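Local coordinates for short chain dehydrogenase (A0QTM2 homolog) (PDB 3SC4), which probably catalyses an NAD(P)-dependent oxidation or reduction on a Rossmann-type fold, at residues Met215-Lys220 with Gly265-Val270; Trp195-Val200 with Pro277-Tyr282; Pro158-Pro163 with Trp273-Asn278. One frame throughout, in Å; residues are numbered along the deposited sequence.

Contact 1. Residues Met215-Lys220 with Gly265-Val270; sequences MARSRK and GSELGV
Leu-268 sets its CG beside its own backbone N (chi1 -70°), and the nearly straight chi2 that follows carries CD1 back to the guanidinium of Arg-219. The methyl lies over one face of that group, offset toward the rim, with CD1 3.2 Å from Arg-219 NH2, and the two side chains cross at about a right angle. Arg-219 reaches it with an extended chain; its NE and NH1 form salt bridges with Asp-261 and Glu-246, and NH2 a hydrogen bond with Asn-278. The other Leu-268 methyl, CD2, packs 3.7 Å from Ala-216 O. Arg-217 behaves differently: its chain bends at chi3 (90°), laying the guanidinium against the backbone of Leu-268 and Gly-269, with Gly-269 CA over one face. Arg-217 NE makes a weak hydrogen bond of 3.4 Å to Glu-267 O. The firmer link is backbone to backbone, Gly-269 N to Arg-217 O at 3.0 Å and 162°. Here the type I beta turn of Met-215 to Ser-218 meets an irregular, largely extended segment of the C-terminal tail. The turn lies between helices 203-209 and 222-232, Met-215 packing on the former, while residues 265-270 belong to the tail following helix 245-252.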
loop_
_atom_site.group_PDB
_atom_site.type_symbol
_atom_site.label_atom_id
_atom_site.label_comp_id
_atom_site.label_asym_id
_atom_site.label_seq_id
_atom_site.Cartn_x
_atom_site.Cartn_y
_atom_site.Cartn_z
ATOM N N MET B 215 6.435 -8.066 31.285
ATOM C CA MET B 215 6.627 -7.102 30.209
ATOM C C MET B 215 5.931 -5.827 30.660
ATOM O O MET B 215 4.784 -5.585 30.325
ATOM C CB MET B 215 6.072 -7.656 28.887
ATOM C CG MET B 215 6.781 -8.944 28.421
ATOM S SD MET B 215 8.403 -8.641 27.673
ATOM C CE MET B 215 9.509 -8.669 29.071
ATOM N N ALA B 216 6.649 -5.035 31.447
ATOM C CA ALA B 216 6.058 -3.972 32.253
ATOM C C ALA B 216 5.553 -2.839 31.387
ATOM O O ALA B 216 4.620 -2.146 31.753
ATOM C CB ALA B 216 7.071 -3.447 33.287
ATOM N N ARG B 217 6.153 -2.671 30.221
ATOM C CA ARG B 217 5.745 -1.615 29.311
ATOM C C ARG B 217 4.629 -2.033 28.347
ATOM O O ARG B 217 4.282 -1.276 27.471
ATOM C CB ARG B 217 6.965 -1.130 28.501
ATOM C CG ARG B 217 8.192 -0.702 29.355
ATOM C CD ARG B 217 9.024 0.401 28.662
ATOM N NE ARG B 217 8.571 1.750 29.024
ATOM C CZ ARG B 217 8.538 2.809 28.209
ATOM N NH1 ARG B 217 8.913 2.734 26.938
ATOM N NH2 ARG B 217 8.101 3.973 28.668
ATOM N N SER B 218 4.075 -3.232 28.512
ATOM C CA SER B 218 3.181 -3.829 27.515
ATOM C C SER B 218 1.806 -4.128 28.081
ATOM O O SER B 218 1.587 -4.053 29.288
ATOM C CB SER B 218 3.783 -5.129 26.979
ATOM O OG SER B 218 5.020 -4.891 26.342
ATOM N N ARG B 219 0.880 -4.474 27.197
ATOM C CA ARG B 219 -0.462 -4.906 27.599
ATOM C C ARG B 219 -0.751 -6.317 27.097
ATOM O O ARG B 219 -0.067 -6.826 26.198
ATOM C CB ARG B 219 -1.545 -3.925 27.121
ATOM C CG ARG B 219 -1.613 -2.654 27.962
ATOM C CD ARG B 219 -2.786 -1.737 27.613
ATOM N NE ARG B 219 -2.983 -0.781 28.698
ATOM C CZ ARG B 219 -3.088 0.544 28.580
ATOM N NH1 ARG B 219 -3.094 1.153 27.402
ATOM N NH2 ARG B 219 -3.230 1.268 29.675
ATOM N N LYS B 220 -1.769 -6.929 27.699
ATOM C CA LYS B 220 -2.186 -8.296 27.373
ATOM C C LYS B 220 -3.023 -8.369 26.085
ATOM O O LYS B 220 -3.632 -7.391 25.678
ATOM C CB LYS B 220 -2.965 -8.912 28.549
ATOM C CG LYS B 220 -2.178 -8.986 29.855
ATOM C CD LYS B 220 -2.869 -9.851 30.917
ATOM C CE LYS B 220 -3.884 -9.053 31.789
ATOM N NZ LYS B 220 -4.833 -9.956 32.594
ATOM N N GLY B 265 0.474 -0.031 37.080
ATOM C CA GLY B 265 1.232 1.057 37.703
ATOM C C GLY B 265 2.620 1.266 37.114
ATOM O O GLY B 265 3.464 1.926 37.736
ATOM N N SER B 266 2.866 0.680 35.934
ATOM C CA SER B 266 4.109 0.904 35.192
ATOM C C SER B 266 3.935 2.043 34.215
ATOM O O SER B 266 2.835 2.418 33.872
ATOM C CB SER B 266 4.506 -0.326 34.373
ATOM O OG SER B 266 4.788 -1.439 35.183
ATOM N N GLU B 267 5.063 2.562 33.754
ATOM C CA GLU B 267 5.096 3.505 32.659
ATOM C C GLU B 267 4.979 2.677 31.371
ATOM O O GLU B 267 5.833 1.844 31.099
ATOM C CB GLU B 267 6.405 4.325 32.691
ATOM C CG GLU B 267 6.238 5.823 32.307
ATOM C CD GLU B 267 5.532 6.666 33.401
ATOM O OE1 GLU B 267 5.515 6.243 34.590
ATOM O OE2 GLU B 267 4.996 7.756 33.060
ATOM N N LEU B 268 3.921 2.888 30.591
ATOM C CA LEU B 268 3.675 2.040 29.441
ATOM C C LEU B 268 4.363 2.574 28.194
ATOM O O LEU B 268 4.520 3.786 28.022
ATOM C CB LEU B 268 2.186 1.905 29.207
ATOM C CG LEU B 268 1.442 1.082 30.249
ATOM C CD1 LEU B 268 -0.061 1.250 30.120
ATOM C CD2 LEU B 268 1.832 -0.382 30.105
ATOM N N GLY B 269 4.793 1.657 27.334
ATOM C CA GLY B 269 5.407 2.004 26.050
ATOM C C GLY B 269 4.342 2.191 24.973
ATOM O O GLY B 269 3.160 1.865 25.184
ATOM N N VAL B 270 4.744 2.713 23.818
ATOM C CA VAL B 270 3.792 2.977 22.736
ATOM C C VAL B 270 3.999 2.066 21.549
ATOM O O VAL B 270 5.121 1.748 21.179
ATOM C CB VAL B 270 3.810 4.485 22.257
ATOM C CG1 VAL B 270 3.239 5.376 23.322
ATOM C CG2 VAL B 270 5.228 4.952 21.826
#

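Contact 2. Residues Trp195-Val200 with Pro277-Tyr282; sequences WPRTTV and PNPPGY
Arg-197 and Pro-277 have the nearest CA atoms of the two segments, 5.1 Å apart, at a meeting of two irregular segments. Arg-197 supplies most of the contact by running alongside the tail: its CB lies 3.4 Å from Pro-277 O, and its extended chain continues past the peptide joining Asn-278 to Pro-279. At the end chi4 (-98°) turns the guanidinium so that one face meets this backbone, with Asn-278 O 3.2 Å above its plane and Pro-279 CA beside it. Asn-278 O is therefore a poorly angled neighbour of Arg-197 NH1, although only 3.3 Å from it; NH1 is hydrogen-bonded to Ser-276 O, and NE forms a salt bridge with Asp-247 of helix 245-252. The chain of Arg-197 crosses the ring of Pro-280 at about a right angle, NH2 standing 3.5 Å from Pro-280 CD. In the Rossmann fold of short-chain dehydrogenases the loop leaving the sixth strand, here 190-195, generally borders the nucleotide site; in this protein the C-terminal tail packs against it. Pro-279 and Pro-280 open a type II beta turn that ends at Tyr-282, with Gly-281 at its positive-phi position. Next along the chain from Arg-197, Thr-198 presents its methyl, CG2, 4.0 Å from Pro-277 CB, while its hydroxyl OG1 donates to Thr-199 O from well above that carbonyl's plane, at 2.8 Å.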
loop_
_atom_site.group_PDB
_atom_site.type_symbol
_atom_site.label_atom_id
_atom_site.label_comp_id
_atom_site.label_asym_id
_atom_site.label_seq_id
_atom_site.Cartn_x
_atom_site.Cartn_y
_atom_site.Cartn_z
ATOM N N TRP B 195 -6.212 -1.301 16.117
ATOM C CA TRP B 195 -4.783 -1.261 16.444
ATOM C C TRP B 195 -4.588 -0.892 17.932
ATOM O O TRP B 195 -5.301 -0.038 18.453
ATOM C CB TRP B 195 -4.132 -0.203 15.553
ATOM C CG TRP B 195 -2.616 -0.215 15.487
ATOM C CD1 TRP B 195 -1.783 0.763 15.914
ATOM C CD2 TRP B 195 -1.789 -1.199 14.871
ATOM N NE1 TRP B 195 -0.495 0.437 15.642
ATOM C CE2 TRP B 195 -0.466 -0.772 15.012
ATOM C CE3 TRP B 195 -2.043 -2.425 14.250
ATOM C CZ2 TRP B 195 0.622 -1.523 14.548
ATOM C CZ3 TRP B 195 -0.970 -3.177 13.783
ATOM C CH2 TRP B 195 0.353 -2.719 13.939
ATOM N N PRO B 196 -3.627 -1.515 18.623
ATOM C CA PRO B 196 -3.468 -1.255 20.038
ATOM C C PRO B 196 -2.485 -0.115 20.294
ATOM O O PRO B 196 -1.581 0.109 19.510
ATOM C CB PRO B 196 -2.892 -2.572 20.542
ATOM C CG PRO B 196 -2.036 -3.032 19.431
ATOM C CD PRO B 196 -2.657 -2.517 18.158
ATOM N N ARG B 197 -2.635 0.586 21.402
ATOM C CA ARG B 197 -1.791 1.746 21.660
ATOM C C ARG B 197 -0.427 1.374 22.193
ATOM O O ARG B 197 0.504 2.174 22.098
ATOM C CB ARG B 197 -2.442 2.695 22.679
ATOM C CG ARG B 197 -3.501 3.559 22.114
ATOM C CD ARG B 197 -3.931 4.605 23.112
ATOM N NE ARG B 197 -4.825 5.573 22.493
ATOM C CZ ARG B 197 -4.469 6.769 22.027
ATOM N NH1 ARG B 197 -3.216 7.202 22.082
ATOM N NH2 ARG B 197 -5.384 7.552 21.491
ATOM N N THR B 198 -0.316 0.206 22.813
ATOM C CA THR B 198 0.945 -0.235 23.376
ATOM C C THR B 198 1.379 -1.489 22.656
ATOM O O THR B 198 0.603 -2.065 21.897
ATOM C CB THR B 198 0.785 -0.601 24.839
ATOM O OG1 THR B 198 0.097 -1.860 24.929
ATOM C CG2 THR B 198 0.019 0.491 25.591
ATOM N N THR B 199 2.598 -1.946 22.901
ATOM C CA THR B 199 2.993 -3.267 22.428
ATOM C C THR B 199 2.182 -4.258 23.231
ATOM O O THR B 199 1.873 -3.997 24.377
ATOM C CB THR B 199 4.469 -3.561 22.670
ATOM O OG1 THR B 199 4.803 -3.226 24.028
ATOM C CG2 THR B 199 5.289 -2.731 21.752
ATOM N N VAL B 200 1.847 -5.381 22.612
ATOM C CA VAL B 200 1.130 -6.470 23.268
ATOM C C VAL B 200 2.040 -7.662 23.471
ATOM O O VAL B 200 2.573 -8.201 22.508
ATOM C CB VAL B 200 -0.075 -6.946 22.424
ATOM C CG1 VAL B 200 -0.724 -8.131 23.108
ATOM C CG2 VAL B 200 -1.080 -5.805 22.234
ATOM N N PRO B 277 0.331 5.928 25.196
ATOM C CA PRO B 277 -0.155 4.609 25.596
ATOM C C PRO B 277 -1.625 4.576 26.009
ATOM O O PRO B 277 -2.228 3.515 25.971
ATOM C CB PRO B 277 0.756 4.248 26.765
ATOM C CG PRO B 277 1.189 5.565 27.300
ATOM C CD PRO B 277 1.279 6.498 26.172
ATOM N N ASN B 278 -2.199 5.721 26.371
ATOM C CA ASN B 278 -3.613 5.798 26.755
ATOM C C ASN B 278 -4.371 6.819 25.932
ATOM O O ASN B 278 -3.771 7.715 25.342
ATOM C CB ASN B 278 -3.754 6.126 28.228
ATOM C CG ASN B 278 -3.239 5.019 29.116
ATOM O OD1 ASN B 278 -3.407 3.846 28.825
ATOM N ND2 ASN B 278 -2.620 5.390 30.213
ATOM N N PRO B 279 -5.699 6.678 25.869
ATOM C CA PRO B 279 -6.460 7.703 25.160
ATOM C C PRO B 279 -6.261 9.099 25.766
ATOM O O PRO B 279 -5.867 9.218 26.945
ATOM C CB PRO B 279 -7.919 7.234 25.298
ATOM C CG PRO B 279 -7.788 5.728 25.518
ATOM C CD PRO B 279 -6.548 5.562 26.324
ATOM N N PRO B 280 -6.502 10.144 24.960
ATOM C CA PRO B 280 -6.446 11.507 25.495
ATOM C C PRO B 280 -7.322 11.655 26.720
ATOM O O PRO B 280 -8.465 11.195 26.715
ATOM C CB PRO B 280 -6.975 12.387 24.351
ATOM C CG PRO B 280 -6.991 11.514 23.090
ATOM C CD PRO B 280 -6.577 10.111 23.483
ATOM N N GLY B 281 -6.753 12.244 27.772
ATOM C CA GLY B 281 -7.510 12.628 28.955
ATOM C C GLY B 281 -7.893 11.487 29.880
ATOM O O GLY B 281 -8.673 11.684 30.812
ATOM N N TYR B 282 -7.332 10.304 29.637
ATOM C CA TYR B 282 -7.582 9.145 30.471
ATOM C C TYR B 282 -6.974 9.327 31.854
ATOM O O TYR B 282 -5.779 9.607 31.951
ATOM C CB TYR B 282 -6.945 7.913 29.846
ATOM C CG TYR B 282 -6.996 6.707 30.743
ATOM C CD1 TYR B 282 -8.204 6.098 31.030
ATOM C CD2 TYR B 282 -5.833 6.181 31.301
ATOM C CE1 TYR B 282 -8.266 5.006 31.862
ATOM C CE2 TYR B 282 -5.871 5.069 32.130
ATOM C CZ TYR B 282 -7.094 4.477 32.409
ATOM O OH TYR B 282 -7.157 3.376 33.226
#

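Contact 3. Residues Pro158-Pro163 with Trp273-Asn278; sequences PKWLRP and WVDSPN
The carbonyl oxygen of Trp-160 receives two N-H groups. Trp-273 NE1 comes across the contact to Trp-160 O at 3.0 Å, and the backbone N of Arg-162 makes a weak bond that closes the inverse gamma turn centred on Leu-161. The indole bond is nearly straight (158°) and uses a lone pair of Trp-160 O, which lies close to the Trp-273 ring plane; the pyrrole N-H of a buried tryptophan is thus satisfied by a backbone carbonyl. With chi1 of -56° the Trp-160 ring is carried from its 3-10 segment over to the tail, where one face rests on the backbone of Trp-273, Trp-160 CE3 lying 3.6 Å from Trp-273 CA. The opposite face carries the aliphatic part of Lys-159. The two indoles meet obliquely, their planes 47° apart, and the Trp-160 CB touches Trp-273 CD1 at 3.8 Å. At the rim of the Trp-160 ring, in its plane, Asp-275 OD1 approaches Trp-160 CZ2 to 3.3 Å, while OD2 forms a salt bridge with Arg-155. Lys-159 NZ stays 4.2 Å from Asp-275 OD1, beyond a salt bridge but probably still attracted to it. A cis peptide leads into Pro-163, the N-cap of helix 164-183, and this helix borders the pair: Tyr-171 touches both tryptophans, and Met-167 and Lys-170 pack on Trp-273. Glu-182, Leu-178 and Glu-183 of the second subunit pack on the 158-163 side, so that this junction of loop and tail lies beside helix 164-183, with its 158-163 side at the subunit interface.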
loop_
_atom_site.group_PDB
_atom_site.type_symbol
_atom_site.label_atom_id
_atom_site.label_comp_id
_atom_site.label_asym_id
_atom_site.label_seq_id
_atom_site.Cartn_x
_atom_site.Cartn_y
_atom_site.Cartn_z
ATOM N N PRO B 158 6.141 12.814 8.567
ATOM C CA PRO B 158 7.411 12.132 8.260
ATOM C C PRO B 158 7.877 11.063 9.250
ATOM O O PRO B 158 8.340 10.005 8.831
ATOM C CB PRO B 158 8.402 13.292 8.215
ATOM C CG PRO B 158 7.585 14.398 7.609
ATOM C CD PRO B 158 6.186 14.240 8.173
ATOM N N LYS B 159 7.750 11.322 10.546
ATOM C CA LYS B 159 8.245 10.367 11.538
ATOM C C LYS B 159 7.577 9.003 11.379
ATOM O O LYS B 159 8.185 7.985 11.685
ATOM C CB LYS B 159 8.099 10.892 12.980
ATOM C CG LYS B 159 6.681 11.337 13.404
ATOM C CD LYS B 159 6.563 11.469 14.954
ATOM C CE LYS B 159 5.648 12.647 15.385
ATOM N NZ LYS B 159 5.827 13.070 16.851
ATOM N N TRP B 160 6.351 8.981 10.869
ATOM C CA TRP B 160 5.576 7.742 10.781
ATOM C C TRP B 160 5.783 6.969 9.488
ATOM O O TRP B 160 5.275 5.871 9.365
ATOM C CB TRP B 160 4.107 8.038 10.897
ATOM C CG TRP B 160 3.728 8.764 12.116
ATOM C CD1 TRP B 160 3.112 9.970 12.177
ATOM C CD2 TRP B 160 3.912 8.336 13.468
ATOM N NE1 TRP B 160 2.892 10.327 13.480
ATOM C CE2 TRP B 160 3.385 9.352 14.299
ATOM C CE3 TRP B 160 4.481 7.212 14.057
ATOM C CZ2 TRP B 160 3.405 9.278 15.703
ATOM C CZ3 TRP B 160 4.510 7.139 15.482
ATOM C CH2 TRP B 160 3.971 8.165 16.272
ATOM N N LEU B 161 6.512 7.537 8.531
ATOM C CA LEU B 161 6.644 6.933 7.220
ATOM C C LEU B 161 7.878 6.034 7.151
ATOM O O LEU B 161 8.607 6.040 6.203
ATOM C CB LEU B 161 6.663 8.014 6.128
ATOM C CG LEU B 161 5.336 8.778 6.029
ATOM C CD1 LEU B 161 5.410 9.984 5.074
ATOM C CD2 LEU B 161 4.208 7.861 5.629
ATOM N N ARG B 162 8.021 5.180 8.134
ATOM C CA ARG B 162 9.274 4.517 8.444
ATOM C C ARG B 162 8.900 3.369 9.388
ATOM O O ARG B 162 7.977 3.531 10.201
ATOM C CB ARG B 162 10.128 5.490 9.224
ATOM C CG ARG B 162 11.573 5.529 8.847
ATOM C CD ARG B 162 12.306 6.708 9.539
ATOM N NE ARG B 162 13.742 6.602 9.300
ATOM C CZ ARG B 162 14.657 7.487 9.686
ATOM N NH1 ARG B 162 14.311 8.588 10.335
ATOM N NH2 ARG B 162 15.937 7.261 9.416
ATOM N N PRO B 163 9.539 2.196 9.270
ATOM C CA PRO B 163 10.423 1.800 8.186
ATOM C C PRO B 163 9.568 1.406 7.018
ATOM O O PRO B 163 8.479 0.920 7.193
ATOM C CB PRO B 163 11.199 0.617 8.769
ATOM C CG PRO B 163 10.318 0.064 9.801
ATOM C CD PRO B 163 9.418 1.162 10.308
ATOM N N TRP B 273 3.057 3.974 15.337
ATOM C CA TRP B 273 1.945 4.774 14.808
ATOM C C TRP B 273 1.015 5.318 15.885
ATOM O O TRP B 273 -0.095 5.706 15.597
ATOM C CB TRP B 273 1.167 4.022 13.677
ATOM C CG TRP B 273 2.073 3.703 12.542
ATOM C CD1 TRP B 273 2.727 4.606 11.771
ATOM C CD2 TRP B 273 2.491 2.405 12.084
ATOM N NE1 TRP B 273 3.519 3.971 10.856
ATOM C CE2 TRP B 273 3.384 2.616 11.004
ATOM C CE3 TRP B 273 2.174 1.089 12.446
ATOM C CZ2 TRP B 273 3.995 1.560 10.302
ATOM C CZ3 TRP B 273 2.796 0.032 11.744
ATOM C CH2 TRP B 273 3.693 0.294 10.677
ATOM N N VAL B 274 1.502 5.387 17.118
ATOM C CA VAL B 274 0.716 5.862 18.239
ATOM C C VAL B 274 1.532 6.833 19.076
ATOM O O VAL B 274 2.721 6.598 19.353
ATOM C CB VAL B 274 0.227 4.680 19.081
ATOM C CG1 VAL B 274 -0.341 5.162 20.430
ATOM C CG2 VAL B 274 -0.818 3.895 18.281
ATOM N N ASP B 275 0.896 7.932 19.472
ATOM C CA ASP B 275 1.582 8.974 20.275
ATOM C C ASP B 275 1.614 8.661 21.753
ATOM O O ASP B 275 2.552 9.034 22.425
ATOM C CB ASP B 275 0.910 10.358 20.098
ATOM C CG ASP B 275 1.262 11.038 18.753
ATOM O OD1 ASP B 275 2.465 10.975 18.357
ATOM O OD2 ASP B 275 0.337 11.637 18.123
ATOM N N SER B 276 0.571 8.014 22.265
ATOM C CA SER B 276 0.405 7.837 23.713
ATOM C C SER B 276 -0.110 6.470 24.067
ATOM O O SER B 276 -0.937 5.928 23.374
ATOM C CB SER B 276 -0.606 8.860 24.274
ATOM O OG SER B 276 -0.245 10.186 23.927
ATOM N N PRO B 277 0.331 5.928 25.196
ATOM C CA PRO B 277 -0.155 4.609 25.596
ATOM C C PRO B 277 -1.625 4.576 26.009
ATOM O O PRO B 277 -2.228 3.515 25.971
ATOM C CB PRO B 277 0.756 4.248 26.765
ATOM C CG PRO B 277 1.189 5.565 27.300
ATOM C CD PRO B 277 1.279 6.498 26.172
ATOM N N ASN B 278 -2.199 5.721 26.371
ATOM C CA ASN B 278 -3.613 5.798 26.755
ATOM C C ASN B 278 -4.371 6.819 25.932
ATOM O O ASN B 278 -3.771 7.715 25.342
ATOM C CB ASN B 278 -3.754 6.126 28.228
ATOM C CG ASN B 278 -3.239 5.019 29.116
ATOM O OD1 ASN B 278 -3.407 3.846 28.825
ATOM N ND2 ASN B 278 -2.620 5.390 30.213
#

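All three contacts bind one C-terminal segment, residues 265-282, to loops of the Rossmann domain. Contacts 2 and 3 share Pro-277 and Asn-278 and have centres about 12 Å apart; Arg-197 NH1 reaches Ser-276 O at 2.9 Å, and Trp-195 CZ2 packs 3.7 Å from Trp-273 CE3. Contact 1, about 10 Å from contact 2 between centres, joins it where Arg-219 NH2 meets Asn-278 OD1 at 2.7 Å and Ser-218 OG meets Thr-199 OG1 at 2.9 Å. Trp-195 and Trp-273 both pack on Lys-170, and Trp-195 also on Tyr-166; Tyr-166 and Lys-170 have the spacing of the family's YxxxK motif, so contacts 2 and 3 probably flank the active site.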